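Local coordinates for mandelate racemase/muconate lactonizing enzyme family protein (Roseovarius nubinhibens ISM, PDB 3U4F) that probably acts as a magnesium-dependent hydro-lyase of the enolase superfamily, with its TIM-barrel chains paired as a dimer, at residues Leu85-Val88 with Thr89-His93; Leu311-Val314 with Thr315-Met319; Thr146-Asp149 with Glu150-Met154; Gln214-Glu217 with Leu218-Leu222; Thr290-Val293 with Ala294-Ala297. All blocks are in the same frame, centred on the assembly; numbering follows the deposited sequence.

All five contacts lie within single helices, between residues three or four positions apart. Interaction 2 is the core case: it starts a helix near the centre of the chain, and apolar packing, a CH-pi contact and a capping serine dominate. The others are only partly buried. Interactions 3 and 4 lie on helices of beta-alpha-beta units, the first with a capped start and a salt bridge, the second with a lysine folded over an isoleucine. Interaction 5 lays an arginine's guanidinium face over a leucine CB. Interaction 1 belongs to the N-terminal domain and faces the second subunit. It is joined to interaction 5 by a salt bridge, Asp86 OD1 to Arg292 NH1 at 2.9 Å.

Interaction 1. Residues Leu85-Val88 with Thr89-His93; sequences LDLV and TEREH
Thr89 turns its hydroxyl back on the helix and donates from OG1 to Asp86 O at 2.7 Å. The hydroxyl sits between the backbone N and the carbonyl carbon (chi1 66°), which brings it within reach of that oxygen and lays CG2 against Leu85 O at 3.6 Å. Asp86 O also accepts from Glu90 N at 3.0 Å, in the carbonyl plane, whereas OG1 arrives at a bent C=O...O angle of 124° and tilted from the plane; two donors thus grip one oxygen. An alanine here removes OG1 and CG2, and is likely to leave Asp86 O with Glu90 N alone of its two donors and a gap beside Leu85 O.

Among backbone bonds, Arg91 N reaches Leu87 O at 2.8 Å and Glu92 N reaches Val88 O at 2.9 Å, although Glu92 already leaves helical angles. Here helix 81-91 of the N-terminal domain of the mandelate racemase family ends, with Val88 and Arg91 against Trp72 of helix 58-73 and Leu85 and Thr89 against Met104 of helix 98-119.

Glu90 runs extended beyond CG, with CG 3.3 Å from Asp86 O, and crosses Leu87 so that OE1 comes to 3.8 Å from CD2. Glu90 OE1 is in a salt bridge with Arg176 of the second subunit, which also packs on Asp86 and Leu87. Asp86 OD2 and Glu90 OE2 stand 5.3 Å apart; this like-charge pair is probably eased by that arginine and by Arg292, which bonds Asp86 OD1.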
loop_
_atom_site.group_PDB
_atom_site.type_symbol
_atom_site.label_atom_id
_atom_site.label_comp_id
_atom_site.label_asym_id
_atom_site.label_seq_id
_atom_site.Cartn_x
_atom_site.Cartn_y
_atom_site.Cartn_z
ATOM N N LEU A 85 3.370 17.119 0.398
ATOM C CA LEU A 85 3.331 15.677 0.185
ATOM C C LEU A 85 2.928 14.897 1.446
ATOM O O LEU A 85 2.148 13.933 1.368
ATOM C CB LEU A 85 4.681 15.176 -0.355
ATOM C CG LEU A 85 5.044 15.700 -1.746
ATOM C CD1 LEU A 85 6.543 15.482 -2.034
ATOM C CD2 LEU A 85 4.149 15.054 -2.848
ATOM N N ASP A 86 3.487 15.275 2.598
ATOM C CA ASP A 86 3.125 14.633 3.857
ATOM C C ASP A 86 1.630 14.783 4.091
ATOM O O ASP A 86 0.966 13.860 4.520
ATOM C CB ASP A 86 3.881 15.261 5.028
ATOM C CG ASP A 86 5.282 14.700 5.187
ATOM O OD1 ASP A 86 5.609 13.672 4.557
ATOM O OD2 ASP A 86 6.064 15.286 5.955
ATOM N N LEU A 87 1.115 15.962 3.803
ATOM C CA LEU A 87 -0.309 16.224 3.963
ATOM C C LEU A 87 -1.177 15.333 3.111
ATOM O O LEU A 87 -2.180 14.821 3.584
ATOM C CB LEU A 87 -0.595 17.680 3.645
ATOM C CG LEU A 87 -0.215 18.624 4.786
ATOM C CD1 LEU A 87 -0.624 20.041 4.389
ATOM C CD2 LEU A 87 -0.888 18.240 6.116
ATOM N N VAL A 88 -0.791 15.138 1.852
ATOM C CA VAL A 88 -1.476 14.165 0.988
ATOM C C VAL A 88 -1.544 12.801 1.671
ATOM O O VAL A 88 -2.617 12.206 1.744
ATOM C CB VAL A 88 -0.780 14.025 -0.406
ATOM C CG1 VAL A 88 -1.435 12.920 -1.223
ATOM C CG2 VAL A 88 -0.822 15.373 -1.194
ATOM N N THR A 89 -0.407 12.281 2.153
ATOM C CA THR A 89 -0.407 10.966 2.809
ATOM C C THR A 89 -1.260 10.936 4.074
ATOM O O THR A 89 -1.802 9.890 4.428
ATOM C CB THR A 89 1.019 10.421 3.173
ATOM O OG1 THR A 89 1.616 11.260 4.172
ATOM C CG2 THR A 89 1.921 10.406 1.954
ATOM N N GLU A 90 -1.388 12.078 4.737
ATOM C CA GLU A 90 -2.198 12.164 5.954
ATOM C C GLU A 90 -3.696 12.279 5.664
ATOM O O GLU A 90 -4.511 11.671 6.368
ATOM C CB GLU A 90 -1.703 13.327 6.810
ATOM C CG GLU A 90 -0.330 13.019 7.436
ATOM C CD GLU A 90 0.317 14.196 8.137
ATOM O OE1 GLU A 90 -0.370 15.216 8.433
ATOM O OE2 GLU A 90 1.536 14.084 8.382
ATOM N N ARG A 91 -4.063 13.061 4.646
ATOM C CA ARG A 91 -5.462 13.175 4.241
ATOM C C ARG A 91 -5.922 11.860 3.632
ATOM O O ARG A 91 -7.117 11.518 3.657
ATOM C CB ARG A 91 -5.647 14.277 3.190
ATOM C CG ARG A 91 -5.394 15.700 3.690
ATOM C CD ARG A 91 -6.432 16.193 4.738
ATOM N NE ARG A 91 -5.706 16.866 5.814
ATOM C CZ ARG A 91 -5.399 16.314 6.990
ATOM N NH1 ARG A 91 -5.816 15.087 7.320
ATOM N NH2 ARG A 91 -4.694 17.012 7.865
ATOM N N GLU A 92 -4.979 11.134 3.051
ATOM C CA GLU A 92 -5.301 9.858 2.436
ATOM C C GLU A 92 -4.737 8.709 3.284
ATOM O O GLU A 92 -4.294 7.699 2.739
ATOM C CB GLU A 92 -4.739 9.821 1.014
ATOM C CG GLU A 92 -5.445 10.763 -0.007
ATOM C CD GLU A 92 -6.956 10.524 -0.178
ATOM O OE1 GLU A 92 -7.409 9.374 -0.083
ATOM O OE2 GLU A 92 -7.700 11.503 -0.450
ATOM N N HIS A 93 -4.798 8.858 4.612
ATOM C CA HIS A 93 -4.200 7.872 5.531
ATOM C C HIS A 93 -4.862 6.504 5.468
ATOM O O HIS A 93 -4.278 5.522 5.947
ATOM C CB HIS A 93 -4.118 8.390 6.993
ATOM C CG HIS A 93 -5.400 8.303 7.760
ATOM N ND1 HIS A 93 -6.538 9.001 7.402
ATOM C CD2 HIS A 93 -5.719 7.622 8.892
ATOM C CE1 HIS A 93 -7.504 8.741 8.271
ATOM N NE2 HIS A 93 -7.026 7.930 9.198
#

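Interaction 2. Residues Leu311-Val314 with Thr315-Met319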
loop_
_atom_site.group_PDB
_atom_site.type_symbol
_atom_site.label_atom_id
_atom_site.label_comp_id
_atom_site.label_asym_id
_atom_site.label_seq_id
_atom_site.Cartn_x
_atom_site.Cartn_y
_atom_site.Cartn_z
ATOM N N LEU A 311 13.277 2.183 -19.497
ATOM C CA LEU A 311 13.711 3.458 -20.067
ATOM C C LEU A 311 12.564 4.419 -20.335
ATOM O O LEU A 311 12.589 5.201 -21.319
ATOM C CB LEU A 311 14.565 3.235 -21.325
ATOM C CG LEU A 311 15.847 2.435 -21.060
ATOM C CD1 LEU A 311 16.643 2.092 -22.371
ATOM C CD2 LEU A 311 16.691 3.107 -19.949
ATOM N N SER A 312 11.546 4.362 -19.471
ATOM C CA SER A 312 10.679 5.524 -19.268
ATOM C C SER A 312 11.551 6.595 -18.595
ATOM O O SER A 312 12.775 6.441 -18.535
ATOM C CB SER A 312 9.473 5.201 -18.366
ATOM O OG SER A 312 9.869 4.995 -17.020
ATOM N N LEU A 313 10.956 7.658 -18.066
ATOM C CA LEU A 313 11.778 8.725 -17.422
ATOM C C LEU A 313 12.416 8.343 -16.076
ATOM O O LEU A 313 13.276 9.066 -15.566
ATOM C CB LEU A 313 10.997 10.044 -17.281
ATOM C CG LEU A 313 10.639 10.732 -18.608
ATOM C CD1 LEU A 313 9.825 11.949 -18.306
ATOM C CD2 LEU A 313 11.934 11.120 -19.315
ATOM N N VAL A 314 12.012 7.209 -15.504
ATOM C CA VAL A 314 12.565 6.796 -14.223
ATOM C C VAL A 314 14.092 6.725 -14.266
ATOM O O VAL A 314 14.749 7.141 -13.321
ATOM C CB VAL A 314 11.921 5.464 -13.708
ATOM C CG1 VAL A 314 12.355 4.274 -14.587
ATOM C CG2 VAL A 314 12.254 5.243 -12.236
ATOM N N THR A 315 14.642 6.280 -15.387
ATOM C CA THR A 315 16.106 6.217 -15.520
ATOM C C THR A 315 16.741 7.618 -15.498
ATOM O O THR A 315 17.721 7.865 -14.743
ATOM C CB THR A 315 16.508 5.333 -16.695
ATOM O OG1 THR A 315 15.999 4.018 -16.447
ATOM C CG2 THR A 315 18.016 5.238 -16.830
ATOM N N LEU A 316 16.175 8.531 -16.278
ATOM C CA LEU A 316 16.644 9.918 -16.301
ATOM C C LEU A 316 16.540 10.605 -14.947
ATOM O O LEU A 316 17.475 11.304 -14.515
ATOM C CB LEU A 316 15.886 10.737 -17.365
ATOM C CG LEU A 316 16.303 12.216 -17.512
ATOM C CD1 LEU A 316 17.844 12.339 -17.796
ATOM C CD2 LEU A 316 15.498 12.851 -18.636
ATOM N N PHE A 317 15.416 10.402 -14.258
ATOM C CA PHE A 317 15.234 10.998 -12.940
ATOM C C PHE A 317 16.331 10.523 -11.992
ATOM O O PHE A 317 16.854 11.307 -11.186
ATOM C CB PHE A 317 13.877 10.631 -12.327
ATOM C CG PHE A 317 12.656 11.134 -13.096
ATOM C CD1 PHE A 317 12.718 12.219 -13.960
ATOM C CD2 PHE A 317 11.426 10.498 -12.927
ATOM C CE1 PHE A 317 11.551 12.670 -14.680
ATOM C CE2 PHE A 317 10.255 10.950 -13.611
ATOM C CZ PHE A 317 10.315 12.042 -14.461
ATOM N N THR A 318 16.665 9.239 -12.093
ATOM C CA THR A 318 17.708 8.645 -11.252
ATOM C C THR A 318 19.101 9.218 -11.608
ATOM O O THR A 318 19.917 9.493 -10.712
ATOM C CB THR A 318 17.720 7.128 -11.435
ATOM O OG1 THR A 318 16.405 6.598 -11.133
ATOM C CG2 THR A 318 18.747 6.498 -10.511
HETATM N N MSE A 319 19.348 9.419 -12.903
HETATM C CA MSE A 319 20.591 10.079 -13.348
HETATM C C MSE A 319 20.748 11.439 -12.704
HETATM O O MSE A 319 21.799 11.737 -12.143
HETATM C CB MSE A 319 20.608 10.194 -14.873
HETATM C CG MSE A 319 20.818 8.879 -15.577
HETATM SE SE MSE A 319 20.263 8.927 -17.448
HETATM C CE MSE A 319 21.308 10.489 -18.126
#
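Leu313 lays its CB over a face of the Phe317 ring, 3.9 Å from the centroid and 25° off the normal, a CH-pi contact in which CZ comes closest, at 3.5 Å. Leu313 O also lies above the ring plane, toward its rim, while accepting from Phe317 N at 2.8 Å almost straight on. The phenylalanine CG stands beside its own backbone N (chi1 -63°), which folds the ring back along the helix over Leu313. Leu313 and Leu316 run side by side, their CD2 atoms 4.0 Å apart.

Val314 O is gripped by two donors of one residue: Thr318 N, and Thr318 OG1 at 2.8 Å, reaching it from opposite faces of the carbonyl plane. Leu311 CD2 crosses Thr315 and touches OG1 at 3.7 Å; that hydroxyl bonds Asn310 O.

Behind these contacts stands the helix start. Ser312 is the N-cap, and its OG accepts a weak but straight bond from Val314 N at 3.4 Å. Asn310 OD1 and Gln52 NE2 hold the same OG, and Gln52 OE1 takes Leu313 N.

Gln52 belongs to strand 48-52 of the N-terminal sheet, so the cap ties the two domains together. Thr315, Thr318 and Met319 press on Leu332 of barrel strand 332-335, while Val314 and Phe317 pack on Leu282 of helix 281-284.

Interaction 3. Residues Thr146-Asp149 with Glu150-Met154; sequences TPHD and EAERM
Thr146 O receives Glu150 N at 2.9 Å, the first turn of helix 147-161. Thr146 is also the N-cap: its OG1 accepts from Asp149 N at 3.1 Å. Pro147 follows, its carbonyl taking Ala151 N and its ring resting on Ile188 of helix 184-196. In the TIM barrel this is the helix of a beta-alpha-beta crossover from strand 132-139 to strand 165-169, and Glu150 and Met154 face the second strand.

His148 holds CG anti to its backbone N (chi1 169°), which leans the ring over the next turn; Glu152 CG sits over its face, 4.0 Å from the centroid in a CH-pi contact. The Glu152 carboxylate forms salt bridges with Lys155 and Arg156.

Asp149 O accepts from Arg153 N at 3.1 Å, with Arg153 CG 3.6 Å from the same oxygen. Arg153 then runs extended to grip Glu150 side-on in a salt bridge, NE at 2.8 Å and NH2 at 3.2 Å, both to OE2, which lies in the guanidinium plane. A leucine in place of Arg153 would probably leave Glu150 OE2 without its charge partner and Glu337, which bonds NH1, without its mate. Ser140 OG bonds the other oxygen, Glu150 OE1, and so probably helps to hold the carboxylate in place.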
loop_
_atom_site.group_PDB
_atom_site.type_symbol
_atom_site.label_atom_id
_atom_site.label_comp_id
_atom_site.label_asym_id
_atom_site.label_seq_id
_atom_site.Cartn_x
_atom_site.Cartn_y
_atom_site.Cartn_z
ATOM N N THR A 146 19.350 -18.426 -20.800
ATOM C CA THR A 146 20.370 -19.346 -20.291
ATOM C C THR A 146 21.568 -18.537 -19.822
ATOM O O THR A 146 21.807 -17.449 -20.349
ATOM C CB THR A 146 20.843 -20.382 -21.369
ATOM O OG1 THR A 146 21.522 -19.705 -22.444
ATOM C CG2 THR A 146 19.657 -21.180 -21.935
ATOM N N PRO A 147 22.333 -19.052 -18.833
ATOM C CA PRO A 147 23.558 -18.345 -18.506
ATOM C C PRO A 147 24.473 -18.117 -19.712
ATOM O O PRO A 147 25.078 -17.038 -19.805
ATOM C CB PRO A 147 24.214 -19.251 -17.456
ATOM C CG PRO A 147 23.027 -19.807 -16.704
ATOM C CD PRO A 147 22.082 -20.151 -17.873
ATOM N N HIS A 148 24.561 -19.086 -20.635
ATOM C CA HIS A 148 25.416 -18.911 -21.826
ATOM C C HIS A 148 25.010 -17.685 -22.619
ATOM O O HIS A 148 25.852 -16.861 -22.944
ATOM C CB HIS A 148 25.392 -20.150 -22.743
ATOM C CG HIS A 148 26.023 -19.921 -24.087
ATOM N ND1 HIS A 148 27.336 -20.255 -24.362
ATOM C CD2 HIS A 148 25.519 -19.406 -25.237
ATOM C CE1 HIS A 148 27.608 -19.962 -25.621
ATOM N NE2 HIS A 148 26.530 -19.431 -26.170
ATOM N N ASP A 149 23.716 -17.593 -22.922
ATOM C CA ASP A 149 23.151 -16.530 -23.740
ATOM C C ASP A 149 23.229 -15.189 -23.043
ATOM O O ASP A 149 23.389 -14.176 -23.701
ATOM C CB ASP A 149 21.701 -16.833 -24.112
ATOM C CG ASP A 149 21.580 -17.908 -25.212
ATOM O OD1 ASP A 149 22.620 -18.268 -25.816
ATOM O OD2 ASP A 149 20.444 -18.390 -25.450
ATOM N N GLU A 150 23.088 -15.209 -21.713
ATOM C CA GLU A 150 23.259 -14.018 -20.881
ATOM C C GLU A 150 24.690 -13.473 -20.981
ATOM O O GLU A 150 24.889 -12.282 -21.243
ATOM C CB GLU A 150 22.873 -14.335 -19.422
ATOM C CG GLU A 150 22.879 -13.137 -18.504
ATOM C CD GLU A 150 21.625 -12.270 -18.661
ATOM O OE1 GLU A 150 20.777 -12.305 -17.743
ATOM O OE2 GLU A 150 21.491 -11.570 -19.689
ATOM N N ALA A 151 25.689 -14.344 -20.798
ATOM C CA ALA A 151 27.086 -13.939 -20.976
ATOM C C ALA A 151 27.323 -13.362 -22.371
ATOM O O ALA A 151 28.012 -12.356 -22.516
ATOM C CB ALA A 151 28.048 -15.132 -20.727
ATOM N N GLU A 152 26.783 -14.017 -23.396
ATOM C CA GLU A 152 27.111 -13.621 -24.770
ATOM C C GLU A 152 26.575 -12.233 -25.107
ATOM O O GLU A 152 27.284 -11.432 -25.711
ATOM C CB GLU A 152 26.649 -14.659 -25.798
ATOM C CG GLU A 152 27.499 -15.956 -25.829
ATOM C CD GLU A 152 29.016 -15.690 -25.900
ATOM O OE1 GLU A 152 29.462 -14.980 -26.831
ATOM O OE2 GLU A 152 29.759 -16.170 -25.012
ATOM N N ARG A 153 25.328 -11.946 -24.714
ATOM C CA ARG A 153 24.787 -10.599 -24.931
ATOM C C ARG A 153 25.483 -9.517 -24.092
ATOM O O ARG A 153 25.667 -8.389 -24.577
ATOM C CB ARG A 153 23.262 -10.549 -24.776
ATOM C CG ARG A 153 22.711 -10.699 -23.344
ATOM C CD ARG A 153 21.305 -10.048 -23.291
ATOM N NE ARG A 153 20.606 -10.275 -22.025
ATOM C CZ ARG A 153 19.348 -9.903 -21.781
ATOM N NH1 ARG A 153 18.626 -9.251 -22.698
ATOM N NH2 ARG A 153 18.813 -10.178 -20.605
HETATM N N MSE A 154 25.888 -9.837 -22.860
HETATM C CA MSE A 154 26.643 -8.853 -22.067
HETATM C C MSE A 154 27.975 -8.511 -22.739
HETATM O O MSE A 154 28.369 -7.347 -22.751
HETATM C CB MSE A 154 26.881 -9.299 -20.625
HETATM C CG MSE A 154 25.630 -9.407 -19.769
HETATM SE SE MSE A 154 24.457 -7.814 -19.827
HETATM C CE MSE A 154 23.339 -8.281 -18.293
#

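Interaction 4. Residues Gln214-Glu217 with Leu218-Leu222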
loop_
_atom_site.group_PDB
_atom_site.type_symbol
_atom_site.label_atom_id
_atom_site.label_comp_id
_atom_site.label_asym_id
_atom_site.label_seq_id
_atom_site.Cartn_x
_atom_site.Cartn_y
_atom_site.Cartn_z
ATOM N N GLN A 214 19.565 -20.116 2.672
ATOM C CA GLN A 214 19.787 -20.332 1.239
ATOM C C GLN A 214 20.536 -19.151 0.628
ATOM O O GLN A 214 21.353 -19.326 -0.278
ATOM C CB GLN A 214 18.479 -20.481 0.502
ATOM C CG GLN A 214 17.687 -21.750 0.832
ATOM C CD GLN A 214 16.334 -21.717 0.166
ATOM O OE1 GLN A 214 15.568 -20.763 0.312
ATOM N NE2 GLN A 214 16.037 -22.759 -0.590
ATOM N N ALA A 215 20.206 -17.954 1.088
ATOM C CA ALA A 215 20.828 -16.750 0.558
ATOM C C ALA A 215 22.272 -16.670 1.040
ATOM O O ALA A 215 23.144 -16.186 0.312
ATOM C CB ALA A 215 20.047 -15.534 0.996
ATOM N N ILE A 216 22.541 -17.155 2.250
ATOM C CA ILE A 216 23.914 -17.106 2.762
ATOM C C ILE A 216 24.799 -18.073 1.969
ATOM O O ILE A 216 25.950 -17.746 1.634
ATOM C CB ILE A 216 23.952 -17.342 4.290
ATOM C CG1 ILE A 216 23.378 -16.107 4.980
ATOM C CG2 ILE A 216 25.374 -17.624 4.779
ATOM C CD1 ILE A 216 22.872 -16.350 6.360
ATOM N N GLU A 217 24.258 -19.247 1.660
ATOM C CA GLU A 217 24.945 -20.227 0.780
ATOM C C GLU A 217 25.266 -19.613 -0.595
ATOM O O GLU A 217 26.408 -19.677 -1.072
ATOM C CB GLU A 217 24.074 -21.468 0.609
ATOM C CG GLU A 217 24.743 -22.620 -0.146
ATOM C CD GLU A 217 23.763 -23.761 -0.483
ATOM O OE1 GLU A 217 24.238 -24.909 -0.663
ATOM O OE2 GLU A 217 22.531 -23.516 -0.587
ATOM N N LEU A 218 24.267 -18.994 -1.220
ATOM C CA LEU A 218 24.515 -18.265 -2.478
ATOM C C LEU A 218 25.519 -17.140 -2.289
ATOM O O LEU A 218 26.394 -16.946 -3.151
ATOM C CB LEU A 218 23.225 -17.697 -3.082
ATOM C CG LEU A 218 23.310 -16.823 -4.359
ATOM C CD1 LEU A 218 24.101 -17.512 -5.458
ATOM C CD2 LEU A 218 21.890 -16.470 -4.863
ATOM N N GLY A 219 25.384 -16.377 -1.207
ATOM C CA GLY A 219 26.313 -15.286 -0.918
ATOM C C GLY A 219 27.771 -15.732 -0.864
ATOM O O GLY A 219 28.673 -14.996 -1.290
ATOM N N LYS A 220 28.010 -16.934 -0.338
ATOM C CA LYS A 220 29.378 -17.514 -0.346
ATOM C C LYS A 220 29.893 -17.810 -1.742
ATOM O O LYS A 220 31.065 -17.561 -2.034
ATOM C CB LYS A 220 29.455 -18.830 0.447
ATOM C CG LYS A 220 28.893 -18.771 1.830
ATOM C CD LYS A 220 29.479 -17.681 2.646
ATOM C CE LYS A 220 28.898 -17.751 4.034
ATOM N NZ LYS A 220 29.149 -19.086 4.648
ATOM N N LEU A 221 29.042 -18.379 -2.587
ATOM C CA LEU A 221 29.390 -18.638 -3.979
ATOM C C LEU A 221 29.684 -17.310 -4.715
ATOM O O LEU A 221 30.617 -17.220 -5.513
ATOM C CB LEU A 221 28.253 -19.392 -4.678
ATOM C CG LEU A 221 28.383 -19.778 -6.156
ATOM C CD1 LEU A 221 29.543 -20.788 -6.376
ATOM C CD2 LEU A 221 27.072 -20.389 -6.671
ATOM N N LEU A 222 28.864 -16.291 -4.468
ATOM C CA LEU A 222 29.059 -14.971 -5.099
ATOM C C LEU A 222 30.419 -14.394 -4.681
ATOM O O LEU A 222 31.182 -13.871 -5.511
ATOM C CB LEU A 222 27.942 -14.016 -4.639
ATOM C CG LEU A 222 26.525 -14.346 -5.100
ATOM C CD1 LEU A 222 25.532 -13.376 -4.458
ATOM C CD2 LEU A 222 26.434 -14.305 -6.598
#
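Lys220 folds back on Ile216, one helical turn before it, and its chain can be followed outward atom by atom. CB begins 3.5 Å from Glu217 O. CG, anti to the carbonyl carbon and beside the backbone N (chi1 -51°), comes closest of all, 3.1 Å from Ile216 O, the oxygen that Lys220 N bonds at 3.0 Å. A bend at chi2 (-54°) carries CD along the same carbonyl, still 3.7 Å from Ile216 O. CE, still near that oxygen, meets the Ile216 methyl CG2 at 3.6 Å. The second bend, at chi4 (57°), turns the ammonium so that NZ stands 4.1 Å from that methyl, a van der Waals approach and no bond. Ile216 and Lys220 thus lie side by side and point the same way, and the aliphatic part of the exposed lysine covers the CG2 branch of the partly exposed isoleucine.

Beneath this pair the backbone is regular helix. Gly219 N bonds Ala215 O at 2.7 Å, and Glu217 O receives weak bonds from both Leu221 N and Lys220 N. On the inner side Ala215, Leu218 and Leu222 press on Phe230 of strand 229-231, and Ile216 packs on Ala248 of helix 239-248.

Gly219 lies close to Leu249, which with Ser246 binds a second magnesium ion, about 9 Å from the Ile216 side chain. The arrangement is that of an amphipathic TIM-barrel helix, here the crossover of the beta-alpha-beta unit from strand 201-205 to strand 229-231.

Interaction 5. Residues Thr290-Val293 with Ala294-Ala297; sequences TLRV and ARMA
Arg295 bends back across Leu291, crossing it at a slant, and lays a face of its guanidinium over Leu291 CB, with NH2 3.4 Å from CB and 4.0 Å from CD1. Leu291 O also lies above the guanidinium plane, offset toward the rim, and Arg295 CG passes 3.3 Å from it. Arg295 runs extended through chi2 and turns at chi3 (-143°), which swings the flat group back over the preceding turn. At the other end of the group NH1 comes 3.8 Å from Arg292 CG, meeting the aliphatic part of that arginine.

The two guanidinium planes are only 14° apart, yet the groups stay separate, Arg292 NE and Arg295 NH1 being 5.8 Å from each other. The charge of Arg292 is met by Asp86 of helix 81-91, in the salt bridge with interaction 1, which probably eases any repulsion.

Helix 287-299 is one of those wrapped round the TIM barrel, and it packs between helices 262-270 and 313-322. Its buried side carries Thr290 and Val293, which rest on Leu284, and Val293 also touches Trp265.

Met296, present as selenomethionine, sets CG 3.3 Å from Arg292 O and bends at chi3 so that CE lies against the Arg292 carbonyl, 3.9 Å from O, with Val293 CG2 a looser neighbour at 4.3 Å, while its CB packs on Val293 O. Backbone bonds hold the turn beneath, Arg295 N to Leu291 O and Ala297 N to Val293 O; Ala294 O accepts a hydrogen bond from Asn327 ND2.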
loop_
_atom_site.group_PDB
_atom_site.type_symbol
_atom_site.label_atom_id
_atom_site.label_comp_id
_atom_site.label_asym_id
_atom_site.label_seq_id
_atom_site.Cartn_x
_atom_site.Cartn_y
_atom_site.Cartn_z
ATOM N N THR A 290 12.406 10.697 -2.068
ATOM C CA THR A 290 13.665 9.944 -2.261
ATOM C C THR A 290 14.858 10.654 -1.544
ATOM O O THR A 290 15.736 10.021 -0.985
ATOM C CB THR A 290 13.949 9.680 -3.762
ATOM O OG1 THR A 290 12.838 8.992 -4.349
ATOM C CG2 THR A 290 15.216 8.828 -3.972
ATOM N N LEU A 291 14.872 11.984 -1.566
ATOM C CA LEU A 291 15.934 12.707 -0.906
ATOM C C LEU A 291 15.881 12.511 0.599
ATOM O O LEU A 291 16.928 12.484 1.266
ATOM C CB LEU A 291 15.866 14.190 -1.255
ATOM C CG LEU A 291 16.269 14.494 -2.690
ATOM C CD1 LEU A 291 15.839 15.927 -3.004
ATOM C CD2 LEU A 291 17.763 14.310 -2.885
ATOM N N ARG A 292 14.669 12.410 1.137
ATOM C CA ARG A 292 14.504 12.050 2.550
ATOM C C ARG A 292 15.140 10.693 2.879
ATOM O O ARG A 292 15.853 10.568 3.879
ATOM C CB ARG A 292 13.023 12.096 2.984
ATOM C CG ARG A 292 12.442 13.495 2.943
ATOM C CD ARG A 292 10.951 13.482 3.350
ATOM N NE ARG A 292 10.778 12.971 4.723
ATOM C CZ ARG A 292 9.613 12.930 5.363
ATOM N NH1 ARG A 292 8.513 13.373 4.736
ATOM N NH2 ARG A 292 9.538 12.433 6.616
ATOM N N VAL A 293 14.914 9.700 2.026
ATOM C CA VAL A 293 15.562 8.404 2.185
ATOM C C VAL A 293 17.093 8.511 2.033
ATOM O O VAL A 293 17.844 7.950 2.841
ATOM C CB VAL A 293 14.958 7.351 1.240
ATOM C CG1 VAL A 293 15.789 6.060 1.221
ATOM C CG2 VAL A 293 13.527 7.054 1.669
ATOM N N ALA A 294 17.548 9.235 1.020
ATOM C CA ALA A 294 18.989 9.433 0.827
ATOM C C ALA A 294 19.608 10.076 2.052
ATOM O O ALA A 294 20.722 9.710 2.450
ATOM C CB ALA A 294 19.267 10.312 -0.407
ATOM N N ARG A 295 18.916 11.061 2.637
ATOM C CA ARG A 295 19.450 11.731 3.851
ATOM C C ARG A 295 19.510 10.799 5.068
ATOM O O ARG A 295 20.486 10.838 5.822
ATOM C CB ARG A 295 18.683 13.002 4.196
ATOM C CG ARG A 295 19.001 14.177 3.270
ATOM C CD ARG A 295 18.106 15.389 3.601
ATOM N NE ARG A 295 17.729 16.093 2.366
ATOM C CZ ARG A 295 16.476 16.269 1.933
ATOM N NH1 ARG A 295 15.431 15.834 2.636
ATOM N NH2 ARG A 295 16.276 16.920 0.795
HETATM N N MSE A 296 18.466 9.977 5.274
HETATM C CA MSE A 296 18.522 8.946 6.326
HETATM C C MSE A 296 19.715 8.000 6.113
HETATM O O MSE A 296 20.460 7.684 7.069
HETATM C CB MSE A 296 17.243 8.099 6.336
HETATM C CG MSE A 296 15.973 8.859 6.668
HETATM SE SE MSE A 296 14.519 7.518 6.658
HETATM C CE MSE A 296 13.114 8.544 5.713
ATOM N N ALA A 297 19.882 7.553 4.869
ATOM C CA ALA A 297 21.012 6.690 4.498
ATOM C C ALA A 297 22.365 7.381 4.716
ATOM O O ALA A 297 23.328 6.769 5.225
ATOM C CB ALA A 297 20.869 6.230 3.027
#